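Local coordinates for protein porin (Acinetobacter baumannii AB307-0294, PDB 5DL7) that probably works as a porin, a beta-barrel channel of the OprD family that lets small solutes cross the outer membrane, at residues 122-127 with 147-152; 345-350 with 364-369; 248-253 with 263-268; 326-331 with 339-344. All coordinates share one frame; numbering follows the deposited sequence.

Overall arrangement
All four contacts pair antiparallel strands in the barrel wall, and along the chain they follow one another without nesting or crossing. Interaction 1 comes first and closes a 19-residue excursion between 127 and 147. Interaction 3 then joins strands 240-253 and 263-275 across nine loop residues, where a calcium ion sits. Interaction 4 closes seven residues between the end of strand 318-327 and the start of strand 341-353. Its second segment, 339-344, runs straight into 345-350 of interaction 2, so strand 341-353 is shared, with strand 318-327 along one edge and strand 363-375 along the other. Interactions 1 and 2 lie on opposite sides of the chain's centre, their own centres about 37 Å apart.

Interaction 1 of 4, residues 122-127 with 147-152; sequences LFVGDL and RGIRFV. With C8E ((hydroxyethyloxy)tri(ethyloxy)octane), chain J.
A corner shared by two antiparallel strands of the barrel wall brings Gly125 opposite Gly148, a hydrogen-bonded pair in which each backbone N donates to the other's O. Gly125 N reaches Gly148 O at 2.8 Å. Gly125 has phi 131°, a backbone shape that suits a residue without a side chain, and a detergent molecule runs close beside its CA. Before the corner, Phe123 pairs with Arg150, again through two backbone bonds. Arg150 is extended, with CG anti to its backbone N (chi1 -180°), and this carries it alongside the phenyl ring: Arg150 CD lies 3.8 Å from Phe123 CD1, while NH1 rests over one ring face, 4.0 Å from CE1. Ring and guanidinium planes are only 30° apart. The charged end goes on to a salt bridge with Glu162. On the other side of the wall, Leu122 CD1 meets Ile149 CG2 at 3.6 Å, the branched apolar ends that suit an outer surface. Beyond the corner, Arg147 NE donates to Asp126 OD1 at 2.9 Å in a salt bridge, approaching from above the carboxylate plane. Tyr177 OH and Ile111 N also hold this carboxylate, which is therefore fixed by several donors. Leu127 CD1 lies against the Gly148 backbone, 3.7 Å from Gly148 C. Paired strands that bend together at facing glycines, with Leu122, Val124, Ile149 and Phe151 on one face, fit the wall of an outer membrane porin.

Interaction 2 of 4, residues 345-350 with 364-369; sequences TRYAKG and KEDSLE. With C8E ((hydroxyethyloxy)tri(ethyloxy)octane), chain H.
Arg346 and Glu369 lie side by side and point the same way, but their flat ends are turned 71° apart. Glu369 OE1 sits at the guanidinium edge, in its plane, and takes bonds from Arg346 NE at 2.9 Å and Arg346 NH2 at 2.7 Å. Both donors reach it from the same face of the carboxylate, so one oxygen is doubly gripped, while OE2 accepts from Met308 N. The long, straight arginine reaches on to Asp306, which probably helps balance its charge. On the other face of the strands, Tyr347 swings across Asp366. With CG anti to the backbone N (chi1 173°), its ring brings Tyr347 OH to Asp366 OD2 at 2.6 Å, and the aspartate offers its anti lone pair with ring and carboxylate nearly perpendicular. Arg394 shares that oxygen. Leu368, apolar beside the detergent tail, places CD1 4.0 Å from Tyr347 CB. One residue before Arg346, Thr345 OG1 joins Arg346 N in donating to Glu369 O, from the opposite face of the carbonyl; the hydroxyl bond is 2.9 Å. The two strands form a barrel hairpin flanked by strand 318-327 on the Arg346 side and strand 384-395 on the Glu369 side, while Phe307, from a loop, lies against Ala348, Ser367 and Glu369 and makes a cation-pi contact with Arg346.

Interaction 3 of 4, residues 248-253 with 263-268; sequences FFNSEE and DNRHIS. With CA (calcium ion), chain B; C8E ((hydroxyethyloxy)tri(ethyloxy)octane), chain L.
Two successive bends in Arg265, at chi2 (67°) and chi3 (62°), fold its chain so that CD comes within 3.2 Å of Asn250 OD1. Asn250 has CG anti to its backbone N and lies alongside the arginine, its amide plane 52° from the guanidinium; its ND2 is hydrogen-bonded to Gln226 OE1. The fold also turns the guanidinium toward Asp263, two residues back, and Arg265 NH2 donates to Asp263 OD1 at 3.0 Å, a salt bridge within the strand. Water 1 accepts from the same NH2 and may donate to Asn250 OD1, though it has more acceptors nearby than protons. A detergent headgroup curls round the remaining edge: Arg265 NE donates to its O12 and NH1 to its O21, the latter 2.8 Å away, a use for several N-H groups that suits arginine. Arg265 CG also packs on Phe248, 3.9 Å from CZ. This is a beta hairpin of the barrel, strands 240-253 and 263-275, and calcium is bound where strand 240-253 runs into the loop. Glu253 clasps the calcium ion through OE1 and OE2, both at 2.5 Å; four waters and Glu261 complete the site. On the opposite face, water 2 accepts from Ser251 OG at 2.7 Å and donates to Asn264 O and OD1. Asn264 ND2 is bonded to Thr291 O, and Ser251 OG also to Gln225.

Interaction 4 of 4, residues 326-331 with 339-344; sequences YDFKNA and NGLRFM. With C8E ((hydroxyethyloxy)tri(ethyloxy)octane), chain F; C8E ((hydroxyethyloxy)tri(ethyloxy)octane), chain G.
The hairpin joining strands 318-327 and 341-353 packs Phe328 tightly between its two arms, while its charged side is held loosely. Phe328 opens a type I beta turn, Phe328 to Ala331, and overlapping it, Asp327 OD1 accepts from Lys329 N, an Asx turn. With CG anti to the carbonyl carbon (chi1 -73°), the Phe328 ring reaches Leu341, whose CD2 makes a CH-pi contact 3.8 Å from the ring centroid and only 16° off its normal. Tyr326 CD2 covers the opposite face. At the ring edge, Phe343 CB lies 3.9 Å from Phe328 CE1, so the ring is met on both faces and at its edge. One detergent molecule lies along these rings, with its C8 over the Phe343 ring and its ether O12 above the centre of the Tyr326 ring. Two backbone bonds pair Tyr326 with Phe343, and Phe328 N adds a third, to Leu341 O. The other side is slacker. Arg342 NH1 reaches Asp327 OD2 at 3.3 Å, a weak bond in a salt bridge whose flat groups are 68° apart. Lys329 lays its CA, CB and CG along Asn339 OD1, while the end of its chain leads away. Gly340, with positive phi, fits the bend where Asn339 turns into the strand. There water 7 accepts from Gly340 N at 2.9 Å and donates to Leu341 O, and to Asp327 OD1 at 2.6 Å.

Interaction 1 of 4, residues 122-127 with 147-152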
# COMPACT_ATOMS: atom_id res chain seq x y z
N LEU A 122 -9.33 -16.71 -15.13
CA LEU A 122 -8.77 -15.70 -15.99
C LEU A 122 -9.70 -14.43 -15.76
O LEU A 122 -10.91 -14.56 -15.79
CB LEU A 122 -8.84 -16.18 -17.41
CG LEU A 122 -8.33 -15.17 -18.49
CD1 LEU A 122 -6.91 -14.90 -18.24
CD2 LEU A 122 -8.58 -15.65 -19.92
N PHE A 123 -9.08 -13.29 -15.60
CA PHE A 123 -9.75 -12.00 -15.35
C PHE A 123 -9.24 -10.98 -16.37
O PHE A 123 -8.04 -10.99 -16.59
CB PHE A 123 -9.45 -11.43 -14.00
CG PHE A 123 -9.78 -12.34 -12.83
CD1 PHE A 123 -8.85 -13.33 -12.41
CD2 PHE A 123 -10.91 -12.12 -12.06
CE1 PHE A 123 -9.12 -14.23 -11.33
CE2 PHE A 123 -11.23 -13.01 -10.95
CZ PHE A 123 -10.31 -14.04 -10.62
N VAL A 124 -10.18 -10.27 -17.08
CA VAL A 124 -9.80 -9.34 -18.09
C VAL A 124 -10.52 -8.03 -17.75
O VAL A 124 -11.76 -8.03 -17.60
CB VAL A 124 -10.23 -9.86 -19.48
CG1 VAL A 124 -9.88 -8.74 -20.48
CG2 VAL A 124 -9.49 -11.15 -19.81
N GLY A 125 -9.78 -6.97 -17.68
CA GLY A 125 -10.37 -5.63 -17.43
C GLY A 125 -9.69 -4.91 -16.37
O GLY A 125 -8.46 -4.80 -16.32
N ASP A 126 -10.48 -4.36 -15.45
CA ASP A 126 -10.01 -3.55 -14.38
C ASP A 126 -9.59 -4.51 -13.21
O ASP A 126 -10.34 -5.46 -13.03
CB ASP A 126 -11.05 -2.59 -13.89
CG ASP A 126 -11.34 -1.30 -15.09
OD1 ASP A 126 -10.37 -0.33 -15.37
OD2 ASP A 126 -12.48 -1.37 -15.73
N LEU A 127 -8.41 -4.27 -12.67
CA LEU A 127 -7.79 -5.22 -11.70
C LEU A 127 -7.29 -4.46 -10.49
O LEU A 127 -6.79 -3.31 -10.59
CB LEU A 127 -6.66 -5.98 -12.37
CG LEU A 127 -7.10 -6.71 -13.60
CD1 LEU A 127 -5.81 -7.22 -14.37
CD2 LEU A 127 -7.95 -7.92 -13.23
N ARG A 147 -5.37 -1.94 -15.73
CA ARG A 147 -6.13 -2.57 -16.76
C ARG A 147 -5.30 -3.55 -17.48
O ARG A 147 -4.18 -3.25 -17.77
CB ARG A 147 -6.57 -1.48 -17.82
CG ARG A 147 -7.96 -1.59 -18.03
CD ARG A 147 -8.49 -0.35 -18.86
NE ARG A 147 -9.61 0.28 -18.15
CZ ARG A 147 -10.24 1.34 -18.68
NH1 ARG A 147 -9.68 1.92 -19.76
NH2 ARG A 147 -11.30 1.86 -18.09
N GLY A 148 -5.81 -4.77 -17.58
CA GLY A 148 -5.09 -5.87 -18.27
C GLY A 148 -5.74 -7.19 -18.03
O GLY A 148 -6.99 -7.32 -17.99
N ILE A 149 -4.86 -8.20 -17.83
CA ILE A 149 -5.26 -9.60 -17.68
C ILE A 149 -4.52 -10.12 -16.44
O ILE A 149 -3.38 -9.78 -16.08
CB ILE A 149 -4.80 -10.38 -18.89
CG1 ILE A 149 -5.59 -9.86 -20.11
CG2 ILE A 149 -5.08 -11.83 -18.68
CD1 ILE A 149 -4.73 -10.12 -21.35
N ARG A 150 -5.31 -10.93 -15.72
CA ARG A 150 -4.79 -11.64 -14.51
C ARG A 150 -5.17 -13.11 -14.72
O ARG A 150 -6.24 -13.46 -15.07
CB ARG A 150 -5.44 -11.14 -13.22
CG ARG A 150 -4.98 -11.79 -11.86
CD ARG A 150 -5.95 -11.51 -10.76
NE ARG A 150 -5.37 -11.99 -9.50
CZ ARG A 150 -6.11 -12.38 -8.44
NH1 ARG A 150 -7.35 -12.22 -8.42
NH2 ARG A 150 -5.49 -12.89 -7.38
N PHE A 151 -4.23 -13.99 -14.40
CA PHE A 151 -4.51 -15.45 -14.41
C PHE A 151 -4.08 -15.98 -13.01
O PHE A 151 -3.05 -15.59 -12.42
CB PHE A 151 -3.68 -16.15 -15.42
CG PHE A 151 -3.87 -17.70 -15.35
CD1 PHE A 151 -4.91 -18.25 -15.92
CD2 PHE A 151 -2.89 -18.48 -14.62
CE1 PHE A 151 -5.16 -19.63 -15.85
CE2 PHE A 151 -3.10 -19.87 -14.54
CZ PHE A 151 -4.22 -20.41 -15.16
N VAL A 152 -4.95 -16.86 -12.48
CA VAL A 152 -4.73 -17.39 -11.12
C VAL A 152 -5.04 -18.88 -11.24
O VAL A 152 -6.05 -19.32 -11.85
CB VAL A 152 -5.61 -16.87 -10.03
CG1 VAL A 152 -5.31 -17.52 -8.70
CG2 VAL A 152 -5.34 -15.48 -9.81
C10 C8E J . -4.68 -6.10 -22.21
C11 C8E J . -5.78 -5.05 -21.91
O12 C8E J . -7.09 -5.66 -21.91
C13 C8E J . -8.14 -5.14 -21.01
C14 C8E J . -8.83 -3.77 -21.30
O15 C8E J . -9.95 -3.69 -20.37
C16 C8E J . -10.95 -2.69 -20.30
C17 C8E J . -12.06 -2.91 -19.23
O18 C8E J . -12.54 -4.15 -19.76
C19 C8E J . -13.56 -4.77 -19.05
C20 C8E J . -13.67 -6.08 -19.85
O21 C8E J . -14.89 -6.68 -19.48

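Interaction 2 of 4, residues 345-350 with 364-369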
# COMPACT_ATOMS: atom_id res chain seq x y z
N THR A 345 1.80 1.48 18.32
CA THR A 345 2.91 2.54 18.22
C THR A 345 4.19 1.89 17.72
O THR A 345 4.50 0.78 17.98
CB THR A 345 3.16 3.31 19.55
OG1 THR A 345 4.10 4.37 19.46
CG2 THR A 345 3.62 2.38 20.72
N ARG A 346 4.98 2.67 16.96
CA ARG A 346 6.17 2.21 16.36
C ARG A 346 7.12 3.31 16.07
O ARG A 346 6.64 4.49 15.99
CB ARG A 346 5.82 1.49 15.09
CG ARG A 346 5.14 2.29 14.04
CD ARG A 346 4.85 1.38 12.79
NE ARG A 346 4.09 2.13 11.80
CZ ARG A 346 3.84 1.69 10.59
NH1 ARG A 346 4.17 0.43 10.17
NH2 ARG A 346 3.08 2.47 9.79
N TYR A 347 8.40 3.04 16.06
CA TYR A 347 9.41 4.04 15.79
C TYR A 347 10.33 3.38 14.72
O TYR A 347 10.74 2.23 14.90
CB TYR A 347 10.19 4.33 17.01
CG TYR A 347 11.41 5.26 16.76
CD1 TYR A 347 11.25 6.66 16.51
CD2 TYR A 347 12.74 4.76 16.76
CE1 TYR A 347 12.37 7.48 16.28
CE2 TYR A 347 13.84 5.60 16.55
CZ TYR A 347 13.66 6.91 16.28
OH TYR A 347 14.73 7.72 16.07
N ALA A 348 10.78 4.16 13.81
CA ALA A 348 11.85 3.74 12.88
C ALA A 348 12.91 4.84 12.70
O ALA A 348 12.52 6.02 12.67
CB ALA A 348 11.24 3.39 11.52
N LYS A 349 14.16 4.45 12.61
CA LYS A 349 15.14 5.34 12.15
C LYS A 349 15.92 4.77 10.98
O LYS A 349 16.30 3.62 10.99
CB LYS A 349 16.10 5.62 13.27
CG LYS A 349 16.92 4.61 13.81
CD LYS A 349 18.06 5.25 14.68
CE LYS A 349 19.28 4.39 14.95
NZ LYS A 349 19.49 3.53 16.17
N GLY A 350 16.08 5.65 10.01
CA GLY A 350 16.89 5.34 8.82
C GLY A 350 18.14 6.15 8.75
O GLY A 350 18.13 7.37 9.07
N LYS A 364 19.67 11.12 7.09
CA LYS A 364 18.99 10.34 8.11
C LYS A 364 17.56 10.78 8.21
O LYS A 364 17.16 11.95 7.88
CB LYS A 364 19.79 10.32 9.47
CG LYS A 364 19.89 11.61 10.10
CD LYS A 364 20.88 11.57 11.25
CE LYS A 364 20.87 13.04 11.74
NZ LYS A 364 21.74 13.20 12.84
N GLU A 365 16.69 9.87 8.72
CA GLU A 365 15.25 10.19 8.94
C GLU A 365 14.68 9.34 10.05
O GLU A 365 15.22 8.24 10.30
CB GLU A 365 14.41 10.05 7.65
CG GLU A 365 14.47 8.62 7.16
CD GLU A 365 13.80 8.39 5.78
OE1 GLU A 365 12.86 9.14 5.45
OE2 GLU A 365 13.99 7.30 5.11
N ASP A 366 13.65 9.82 10.70
CA ASP A 366 13.01 9.00 11.75
C ASP A 366 11.55 9.32 11.86
O ASP A 366 11.10 10.41 11.49
CB ASP A 366 13.74 8.94 13.06
CG ASP A 366 13.69 10.19 13.93
OD1 ASP A 366 13.23 11.26 13.48
OD2 ASP A 366 14.15 10.12 15.13
N SER A 367 10.80 8.35 12.35
CA SER A 367 9.34 8.50 12.56
C SER A 367 8.92 7.85 13.86
O SER A 367 9.27 6.68 14.09
CB SER A 367 8.61 7.67 11.48
OG SER A 367 8.71 8.17 10.17
N LEU A 368 8.12 8.58 14.59
CA LEU A 368 7.36 8.02 15.75
C LEU A 368 5.89 8.06 15.37
O LEU A 368 5.38 9.13 15.12
CB LEU A 368 7.63 8.76 17.08
CG LEU A 368 6.85 8.22 18.31
CD1 LEU A 368 7.31 6.71 18.57
CD2 LEU A 368 7.24 9.15 19.43
N GLU A 369 5.25 6.91 15.36
CA GLU A 369 3.84 6.81 15.02
C GLU A 369 2.97 6.18 16.10
O GLU A 369 3.39 5.36 16.87
CB GLU A 369 3.55 5.95 13.82
CG GLU A 369 4.37 6.42 12.59
CD GLU A 369 3.92 5.69 11.29
OE1 GLU A 369 3.11 4.77 11.29
OE2 GLU A 369 4.53 6.13 10.23
C1 C8E H . 7.34 3.46 20.00
C2 C8E H . 7.64 2.03 20.12
C3 C8E H . 7.47 1.62 21.53
C4 C8E H . 8.10 0.28 21.75
C5 C8E H . 7.71 -0.48 22.97
C6 C8E H . 8.73 -1.35 23.68
C7 C8E H . 8.10 -2.58 24.34
C8 C8E H . 8.83 -3.33 25.49
O9 C8E H . 7.92 -4.39 25.90
C10 C8E H . 8.14 -5.25 27.03
C11 C8E H . 6.80 -5.68 27.66
O12 C8E H . 5.74 -5.86 26.67
C13 C8E H . 4.48 -6.38 27.15
C14 C8E H . 4.56 -7.88 27.46
O15 C8E H . 3.32 -8.35 27.96
C16 C8E H . 3.38 -9.06 29.23

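Interaction 3 of 4, residues 248-253 with 263-268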
# COMPACT_ATOMS: atom_id res chain seq x y z
N PHE A 248 12.61 -9.82 0.22
CA PHE A 248 13.82 -9.52 -0.52
C PHE A 248 13.50 -9.18 -1.94
O PHE A 248 12.71 -9.89 -2.63
CB PHE A 248 14.65 -10.79 -0.59
CG PHE A 248 15.85 -10.68 -1.46
CD1 PHE A 248 16.90 -9.82 -1.13
CD2 PHE A 248 15.94 -11.35 -2.65
CE1 PHE A 248 18.06 -9.81 -2.00
CE2 PHE A 248 17.09 -11.24 -3.53
CZ PHE A 248 18.09 -10.47 -3.17
N PHE A 249 14.06 -8.04 -2.40
CA PHE A 249 13.93 -7.57 -3.81
C PHE A 249 15.25 -7.50 -4.47
O PHE A 249 16.23 -7.05 -3.85
CB PHE A 249 13.19 -6.16 -3.82
CG PHE A 249 11.81 -6.16 -3.34
CD1 PHE A 249 11.59 -5.97 -2.01
CD2 PHE A 249 10.79 -6.26 -4.20
CE1 PHE A 249 10.31 -5.93 -1.45
CE2 PHE A 249 9.46 -6.19 -3.69
CZ PHE A 249 9.25 -6.03 -2.32
N ASN A 250 15.23 -7.84 -5.73
CA ASN A 250 16.39 -7.71 -6.64
C ASN A 250 15.92 -7.02 -7.89
O ASN A 250 15.00 -7.46 -8.56
CB ASN A 250 16.99 -9.11 -7.01
CG ASN A 250 18.23 -9.03 -7.88
OD1 ASN A 250 19.19 -8.41 -7.41
ND2 ASN A 250 18.20 -9.56 -9.08
N SER A 251 16.63 -5.89 -8.21
CA SER A 251 16.16 -5.03 -9.32
C SER A 251 17.32 -4.60 -10.18
O SER A 251 18.42 -4.29 -9.68
CB SER A 251 15.42 -3.78 -8.83
OG SER A 251 14.37 -4.07 -7.88
N GLU A 252 17.08 -4.56 -11.48
CA GLU A 252 18.09 -4.17 -12.50
C GLU A 252 17.38 -3.45 -13.61
O GLU A 252 16.25 -3.76 -13.95
CB GLU A 252 18.87 -5.41 -12.99
CG GLU A 252 19.77 -5.28 -14.06
CD GLU A 252 20.52 -6.63 -14.55
OE1 GLU A 252 21.55 -6.48 -15.18
OE2 GLU A 252 20.13 -7.67 -14.16
N GLU A 253 18.08 -2.56 -14.31
CA GLU A 253 17.43 -1.88 -15.42
C GLU A 253 17.29 -2.84 -16.60
O GLU A 253 18.01 -3.87 -16.69
CB GLU A 253 18.13 -0.57 -15.83
CG GLU A 253 19.40 -0.75 -16.64
CD GLU A 253 20.57 -1.30 -15.88
OE1 GLU A 253 21.62 -1.58 -16.52
OE2 GLU A 253 20.68 -1.31 -14.63
N ASP A 263 19.97 -0.63 -9.86
CA ASP A 263 20.92 -1.65 -9.24
C ASP A 263 20.65 -1.71 -7.74
O ASP A 263 21.15 -0.93 -6.98
CB ASP A 263 22.39 -1.28 -9.59
CG ASP A 263 23.32 -2.23 -8.90
OD1 ASP A 263 23.14 -3.45 -9.23
OD2 ASP A 263 24.28 -1.93 -8.16
N ASN A 264 19.74 -2.60 -7.35
CA ASN A 264 19.32 -2.61 -5.97
C ASN A 264 19.00 -4.04 -5.50
O ASN A 264 18.37 -4.79 -6.21
CB ASN A 264 18.05 -1.74 -5.82
CG ASN A 264 17.62 -1.70 -4.39
OD1 ASN A 264 16.69 -2.42 -3.95
ND2 ASN A 264 18.22 -0.75 -3.62
N ARG A 265 19.45 -4.31 -4.32
CA ARG A 265 18.87 -5.41 -3.50
C ARG A 265 18.34 -4.81 -2.29
O ARG A 265 18.96 -3.92 -1.69
CB ARG A 265 19.94 -6.47 -3.08
CG ARG A 265 20.32 -7.44 -4.17
CD ARG A 265 21.07 -6.87 -5.33
NE ARG A 265 22.32 -6.33 -4.92
CZ ARG A 265 23.09 -5.49 -5.60
NH1 ARG A 265 24.23 -5.00 -5.07
NH2 ARG A 265 22.60 -5.02 -6.73
N HIS A 266 17.17 -5.25 -1.83
CA HIS A 266 16.58 -4.69 -0.64
C HIS A 266 16.07 -5.83 0.28
O HIS A 266 15.33 -6.70 -0.24
CB HIS A 266 15.42 -3.74 -1.01
CG HIS A 266 15.04 -2.89 0.16
ND1 HIS A 266 14.22 -3.35 1.15
CD2 HIS A 266 15.45 -1.63 0.54
CE1 HIS A 266 14.19 -2.43 2.11
NE2 HIS A 266 14.94 -1.40 1.76
N ILE A 267 16.51 -5.81 1.53
CA ILE A 267 16.04 -6.88 2.46
C ILE A 267 15.32 -6.16 3.51
O ILE A 267 15.74 -5.10 3.99
CB ILE A 267 17.29 -7.69 2.93
CG1 ILE A 267 16.85 -8.77 3.84
CG2 ILE A 267 18.13 -6.77 3.74
CD1 ILE A 267 16.02 -9.81 3.10
N SER A 268 14.19 -6.71 3.97
CA SER A 268 13.45 -6.18 5.12
C SER A 268 12.83 -7.30 5.91
O SER A 268 12.46 -8.35 5.34
CB SER A 268 12.46 -5.14 4.68
OG SER A 268 11.47 -5.55 3.75
CA CA B . 23.11 -2.03 -14.56
C11 C8E L . 24.66 -8.86 -3.49
O12 C8E L . 23.83 -7.74 -2.92
C13 C8E L . 24.13 -7.51 -1.57
C14 C8E L . 25.51 -6.85 -1.51
O15 C8E L . 25.69 -5.75 -2.49
C16 C8E L . 26.84 -5.04 -2.07
C17 C8E L . 26.97 -3.82 -2.95
O18 C8E L . 27.21 -4.30 -4.27
C19 C8E L . 27.43 -3.18 -5.17
C20 C8E L . 27.22 -3.59 -6.61
O21 C8E L . 25.80 -3.64 -7.02
O HOH W 1 20.37 -5.94 -8.57
O HOH W 2 15.59 -4.37 -5.48
O HOH W 3 22.96 -4.22 -15.48
O HOH W 4 22.00 -3.12 -12.73
O HOH W 5 25.17 -2.95 -13.58
O HOH W 6 24.87 -1.73 -16.19

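Interaction 4 of 4, residues 326-331 with 339-344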
# COMPACT_ATOMS: atom_id res chain seq x y z
N TYR A 326 -1.38 -3.77 20.89
CA TYR A 326 -2.36 -4.49 21.80
C TYR A 326 -3.70 -4.56 21.14
O TYR A 326 -4.24 -3.61 20.51
CB TYR A 326 -2.46 -3.73 23.18
CG TYR A 326 -3.22 -4.58 24.17
CD1 TYR A 326 -2.59 -5.69 24.73
CD2 TYR A 326 -4.48 -4.23 24.59
CE1 TYR A 326 -3.29 -6.48 25.65
CE2 TYR A 326 -5.18 -4.97 25.56
CZ TYR A 326 -4.55 -6.11 26.03
OH TYR A 326 -5.13 -6.96 27.01
N ASP A 327 -4.24 -5.77 21.20
CA ASP A 327 -5.63 -6.02 20.82
C ASP A 327 -6.47 -6.15 22.09
O ASP A 327 -6.29 -7.00 22.93
CB ASP A 327 -5.68 -7.30 20.01
CG ASP A 327 -7.06 -7.70 19.61
OD1 ASP A 327 -8.15 -7.29 20.07
OD2 ASP A 327 -7.01 -8.61 18.69
N PHE A 328 -7.42 -5.26 22.15
CA PHE A 328 -8.26 -5.11 23.35
C PHE A 328 -9.51 -6.03 23.43
O PHE A 328 -10.44 -5.82 24.26
CB PHE A 328 -8.76 -3.65 23.46
CG PHE A 328 -7.78 -2.63 23.85
CD1 PHE A 328 -6.98 -2.03 22.89
CD2 PHE A 328 -7.51 -2.32 25.21
CE1 PHE A 328 -6.07 -1.07 23.23
CE2 PHE A 328 -6.52 -1.29 25.52
CZ PHE A 328 -5.85 -0.68 24.55
N LYS A 329 -9.48 -7.14 22.70
CA LYS A 329 -10.61 -8.08 22.61
C LYS A 329 -11.08 -8.55 23.95
O LYS A 329 -12.30 -8.75 24.10
CB LYS A 329 -10.12 -9.22 21.67
CG LYS A 329 -11.18 -10.35 21.52
CD LYS A 329 -11.00 -11.21 20.24
CE LYS A 329 -9.51 -11.36 19.90
NZ LYS A 329 -8.76 -11.83 21.13
N ASN A 330 -10.20 -8.69 24.93
CA ASN A 330 -10.57 -9.22 26.23
C ASN A 330 -10.53 -8.21 27.31
O ASN A 330 -10.62 -8.56 28.51
CB ASN A 330 -9.64 -10.33 26.66
CG ASN A 330 -9.74 -11.53 25.76
OD1 ASN A 330 -10.83 -12.01 25.40
ND2 ASN A 330 -8.61 -12.03 25.37
N ALA A 331 -10.57 -6.92 26.96
CA ALA A 331 -10.37 -5.84 27.92
C ALA A 331 -11.75 -5.16 28.12
O ALA A 331 -12.65 -5.31 27.24
CB ALA A 331 -9.33 -4.88 27.44
N ASN A 339 -13.69 -4.71 23.13
CA ASN A 339 -13.47 -5.50 21.92
C ASN A 339 -13.80 -4.67 20.66
O ASN A 339 -14.82 -3.94 20.57
CB ASN A 339 -14.36 -6.77 22.06
CG ASN A 339 -14.16 -7.73 20.88
OD1 ASN A 339 -13.11 -7.84 20.37
ND2 ASN A 339 -15.31 -8.26 20.38
N GLY A 340 -12.87 -4.80 19.71
CA GLY A 340 -12.76 -4.06 18.44
C GLY A 340 -11.83 -2.89 18.50
O GLY A 340 -11.44 -2.37 17.49
N LEU A 341 -11.25 -2.61 19.74
CA LEU A 341 -10.14 -1.61 19.85
C LEU A 341 -8.82 -2.26 19.68
O LEU A 341 -8.59 -3.37 20.15
CB LEU A 341 -10.22 -0.92 21.25
CG LEU A 341 -9.31 0.29 21.43
CD1 LEU A 341 -9.89 1.45 20.59
CD2 LEU A 341 -9.41 0.71 22.93
N ARG A 342 -7.93 -1.57 18.96
CA ARG A 342 -6.54 -1.91 18.70
C ARG A 342 -5.67 -0.66 18.80
O ARG A 342 -6.11 0.42 18.38
CB ARG A 342 -6.28 -2.52 17.30
CG ARG A 342 -6.90 -3.90 17.19
CD ARG A 342 -6.64 -4.53 15.78
NE ARG A 342 -6.96 -5.96 15.99
CZ ARG A 342 -6.59 -6.86 15.16
NH1 ARG A 342 -6.85 -8.15 15.42
NH2 ARG A 342 -6.03 -6.44 14.02
N PHE A 343 -4.55 -0.82 19.44
CA PHE A 343 -3.54 0.24 19.56
C PHE A 343 -2.25 -0.28 18.99
O PHE A 343 -1.85 -1.40 19.23
CB PHE A 343 -3.34 0.61 21.04
CG PHE A 343 -2.18 1.52 21.29
CD1 PHE A 343 -2.30 2.87 21.00
CD2 PHE A 343 -1.03 1.06 21.78
CE1 PHE A 343 -1.23 3.78 21.23
CE2 PHE A 343 0.01 1.94 22.03
CZ PHE A 343 -0.11 3.28 21.75
N MET A 344 -1.53 0.60 18.27
CA MET A 344 -0.19 0.38 17.83
C MET A 344 0.59 1.68 17.98
O MET A 344 0.16 2.73 17.73
CB MET A 344 -0.05 -0.17 16.36
CG MET A 344 1.29 -0.67 15.96
SD MET A 344 2.08 0.77 15.19
CE MET A 344 1.17 1.03 13.47
C1 C8E F . -9.77 3.80 25.63
C2 C8E F . -8.35 3.26 25.80
C3 C8E F . -7.34 3.72 24.72
C4 C8E F . -5.96 3.19 25.11
C5 C8E F . -4.80 3.50 24.20
C6 C8E F . -3.45 3.33 24.80
C7 C8E F . -3.13 1.90 24.92
C8 C8E F . -1.77 1.76 25.35
O9 C8E F . -2.09 0.39 25.38
C10 C8E F . -1.52 -0.81 25.87
C11 C8E F . -2.67 -1.28 26.68
O12 C8E F . -2.64 -2.58 27.33
C13 C8E F . -2.49 -2.64 28.80
C14 C8E F . -3.11 -3.90 29.41
O15 C8E F . -2.18 -4.81 30.12
C16 C8E F . -2.70 -6.14 30.33
C17 C8E F . -1.62 -7.15 30.83
O18 C8E F . -1.12 -8.25 30.03
C19 C8E F . -2.07 -9.25 29.54
C20 C8E F . -3.31 -8.59 28.89
O21 C8E F . -4.02 -9.16 27.78
C1 C8E G . 3.07 6.56 25.27
C2 C8E G . 3.70 5.28 25.84
C3 C8E G . 3.78 3.93 25.00
C4 C8E G . 2.59 2.97 25.21
C5 C8E G . 2.58 2.43 26.65
C6 C8E G . 1.33 1.64 27.09
C7 C8E G . 1.54 1.09 28.51
C8 C8E G . 0.29 0.61 29.16
O9 C8E G . -0.66 1.63 29.13
C10 C8E G . -1.93 1.14 29.49
C11 C8E G . -2.83 2.33 29.36
O12 C8E G . -4.21 1.86 29.40
C13 C8E G . -4.97 1.40 28.27
C14 C8E G . -6.45 1.27 28.75
O15 C8E G . -6.58 -0.09 29.21
C16 C8E G . -7.94 -0.44 29.52
C17 C8E G . -7.97 -1.95 29.79
O18 C8E G . -6.87 -2.87 29.48
C19 C8E G . -7.20 -4.13 30.15
C20 C8E G . -6.18 -5.23 30.17
O21 C8E G . -6.77 -6.40 30.78
O HOH W 7 -10.04 -5.61 19.58